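Local coordinates for alpha-1,2-mannosidase (Trichoderma reesei, PDB 1HCU), which probably trims alpha-1,2-linked mannose residues from high-mannose N-glycans as a calcium-dependent family 47 glycosyl hydrolase, at residues V482-T485 and E486-F490. Numbering follows the deposited sequence.
Sequences VFNT and EAHPF. With CA (calcium ion), chain H.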
ATOM      1  N   VAL A 482     -10.684  -7.872   3.182  1.00 13.72           N
ATOM      2  CA  VAL A 482      -9.235  -7.906   3.036  1.00 13.44           C
ATOM      3  C   VAL A 482      -8.778  -6.657   2.312  1.00 12.54           C
ATOM      4  O   VAL A 482      -9.265  -6.360   1.222  1.00 13.31           O
ATOM      5  CB  VAL A 482      -8.762  -9.112   2.195  1.00 17.00           C
ATOM      6  CG1 VAL A 482      -7.240  -9.244   2.292  1.00 13.46           C
ATOM      7  CG2 VAL A 482      -9.442 -10.374   2.663  1.00 21.24           C
ATOM      8  N   PHE A 483      -7.834  -5.935   2.910  1.00 12.57           N
ATOM      9  CA  PHE A 483      -7.326  -4.716   2.290  1.00 12.00           C
ATOM     10  C   PHE A 483      -6.305  -5.026   1.194  1.00 13.16           C
ATOM     11  O   PHE A 483      -5.373  -5.821   1.394  1.00 11.27           O
ATOM     12  CB  PHE A 483      -6.670  -3.800   3.326  1.00 12.09           C
ATOM     13  CG  PHE A 483      -7.633  -3.170   4.301  1.00 10.69           C
ATOM     14  CD1 PHE A 483      -7.818  -3.715   5.568  1.00 13.45           C
ATOM     15  CD2 PHE A 483      -8.322  -2.007   3.968  1.00 10.34           C
ATOM     16  CE1 PHE A 483      -8.677  -3.104   6.497  1.00 12.61           C
ATOM     17  CE2 PHE A 483      -9.179  -1.392   4.886  1.00 12.87           C
ATOM     18  CZ  PHE A 483      -9.355  -1.943   6.153  1.00 10.78           C
ATOM     19  N   ASN A 484      -6.494  -4.402   0.032  1.00 11.58           N
ATOM     20  CA  ASN A 484      -5.573  -4.585  -1.075  1.00 12.03           C
ATOM     21  C   ASN A 484      -4.411  -3.657  -0.726  1.00 11.92           C
ATOM     22  O   ASN A 484      -4.453  -2.979   0.298  1.00 11.64           O
ATOM     23  CB  ASN A 484      -6.243  -4.218  -2.415  1.00 12.65           C
ATOM     24  CG  ASN A 484      -5.995  -2.778  -2.844  1.00 12.86           C
ATOM     25  OD1 ASN A 484      -6.043  -1.849  -2.039  1.00 15.73           O
ATOM     26  ND2 ASN A 484      -5.750  -2.593  -4.130  1.00 12.84           N
ATOM     27  N   THR A 485      -3.382  -3.613  -1.556  1.00 12.22           N
ATOM     28  CA  THR A 485      -2.230  -2.779  -1.237  1.00 13.33           C
ATOM     29  C   THR A 485      -2.495  -1.269  -1.185  1.00 14.30           C
ATOM     30  O   THR A 485      -1.710  -0.527  -0.614  1.00 14.77           O
ATOM     31  CB  THR A 485      -1.077  -3.079  -2.212  1.00 13.06           C
ATOM     32  OG1 THR A 485       0.155  -3.045  -1.495  1.00 15.24           O
ATOM     33  CG2 THR A 485      -1.032  -2.067  -3.343  1.00 15.37           C
ATOM     34  N   GLU A 486      -3.601  -0.815  -1.768  1.00 15.03           N
ATOM     35  CA  GLU A 486      -3.923   0.613  -1.769  1.00 14.97           C
ATOM     36  C   GLU A 486      -5.066   0.869  -0.782  1.00 15.14           C
ATOM     37  O   GLU A 486      -5.907   1.747  -0.981  1.00 14.95           O
ATOM     38  CB  GLU A 486      -4.332   1.064  -3.183  1.00 15.88           C
ATOM     39  CG  GLU A 486      -4.410   2.574  -3.385  1.00 19.03           C
ATOM     40  CD  GLU A 486      -3.046   3.218  -3.642  1.00 19.97           C
ATOM     41  OE1 GLU A 486      -2.012   2.531  -3.506  1.00 18.76           O
ATOM     42  OE2 GLU A 486      -3.018   4.426  -3.979  1.00 19.85           O
ATOM     43  N   ALA A 487      -5.100   0.066   0.271  1.00 14.28           N
ATOM     44  CA  ALA A 487      -6.113   0.192   1.306  1.00 13.90           C
ATOM     45  C   ALA A 487      -7.547   0.052   0.804  1.00 13.71           C
ATOM     46  O   ALA A 487      -8.456   0.663   1.359  1.00 12.57           O
ATOM     47  CB  ALA A 487      -5.946   1.525   2.027  1.00 14.69           C
ATOM     48  N   HIS A 488      -7.754  -0.739  -0.245  1.00 14.58           N
ATOM     49  CA  HIS A 488      -9.105  -0.963  -0.763  1.00 14.60           C
ATOM     50  C   HIS A 488      -9.558  -2.348  -0.314  1.00 15.19           C
ATOM     51  O   HIS A 488      -9.070  -3.358  -0.807  1.00 16.94           O
ATOM     52  CB  HIS A 488      -9.136  -0.861  -2.290  1.00 13.75           C
ATOM     53  CG  HIS A 488      -8.739   0.487  -2.804  1.00 13.22           C
ATOM     54  ND1 HIS A 488      -9.291   1.653  -2.325  1.00 13.31           N
ATOM     55  CD2 HIS A 488      -7.825   0.856  -3.732  1.00 13.00           C
ATOM     56  CE1 HIS A 488      -8.731   2.685  -2.931  1.00 12.77           C
ATOM     57  NE2 HIS A 488      -7.838   2.228  -3.788  1.00 12.02           N
ATOM     58  N   PRO A 489     -10.502  -2.407   0.637  1.00 14.91           N
ATOM     59  CA  PRO A 489     -11.032  -3.664   1.178  1.00 14.95           C
ATOM     60  C   PRO A 489     -11.991  -4.435   0.269  1.00 15.10           C
ATOM     61  O   PRO A 489     -12.988  -3.885  -0.188  1.00 17.62           O
ATOM     62  CB  PRO A 489     -11.717  -3.204   2.459  1.00 14.67           C
ATOM     63  CG  PRO A 489     -12.290  -1.883   2.043  1.00 13.01           C
ATOM     64  CD  PRO A 489     -11.116  -1.250   1.314  1.00 14.16           C
ATOM     65  N   PHE A 490     -11.696  -5.708   0.026  1.00 14.12           N
ATOM     66  CA  PHE A 490     -12.544  -6.561  -0.812  1.00 15.15           C
ATOM     67  C   PHE A 490     -13.192  -7.624   0.070  1.00 16.54           C
ATOM     68  O   PHE A 490     -12.593  -8.052   1.058  1.00 17.80           O
ATOM     69  CB  PHE A 490     -11.701  -7.291  -1.865  1.00 13.46           C
ATOM     70  CG  PHE A 490     -10.945  -6.388  -2.779  1.00 13.63           C
ATOM     71  CD1 PHE A 490      -9.758  -6.818  -3.365  1.00 15.66           C
ATOM     72  CD2 PHE A 490     -11.414  -5.112  -3.064  1.00 13.48           C
ATOM     73  CE1 PHE A 490      -9.048  -5.978  -4.227  1.00 17.37           C
ATOM     74  CE2 PHE A 490     -10.722  -4.274  -3.914  1.00 14.23           C
ATOM     75  CZ  PHE A 490      -9.535  -4.703  -4.500  1.00 16.78           C
TER
HETATM   76 CA    CA H1495       0.944  -0.690  -0.066  1.00 23.52          CA
HETATM   77  O   HOH W   1      -2.661  -0.747   2.101  1.00  4.85           O
HETATM   78  O   HOH W   2       1.682  -0.378  -2.798  1.00 18.82           O
HETATM   79  O   HOH W   3       3.214   0.835  -0.554  1.00 46.70           O
HETATM   80  O   HOH W   4       2.881  -2.375   0.851  1.00 16.54           O
HETATM   81  O   HOH W   5       0.430   1.165   1.916  1.00 11.59           O
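Asn-484 and His-488 meet at the base of the turn of the C-terminal beta hairpin that plugs the (alpha/alpha)7 barrel of family 47 and carries its calcium ion at the tip. Residues Asn-484 to Ala-487 form a type I turn, and Asn-484 turns its side chain into it. OD1 of Asn-484 takes two backbone donors from opposite faces of the amide, Glu-486 N and His-488 N, both at 2.7 Å. The first stands well above the amide plane; the second is less tilted and straighter (156°). The amide's ND2 is held by Ile-103 O and Glu-184, which fixes its rotation. With an alanine here, the N-H groups of Glu-486 and His-488 would probably lose their shared acceptor. Glu-486 CB lies 3.6 Å from Asn-484 OD1, and the chain bends at chi2 (81°), its carboxylate near Glu-100, the predicted proton donor. On the strand that follows, Phe-490 brings CE1 to 3.8 Å from Asn-484 CB, while its N donates to Val-482 O. Glu-486 O sits over the centre of the His-488 imidazole, whose nitrogens bond to Asp-60 and Asp-63. At the tip, Thr-485 chelates the calcium ion through its carbonyl O at 2.7 Å. Its OG1, also bonded to Glu-249, is a second ligand at 2.9 Å; four waters join them.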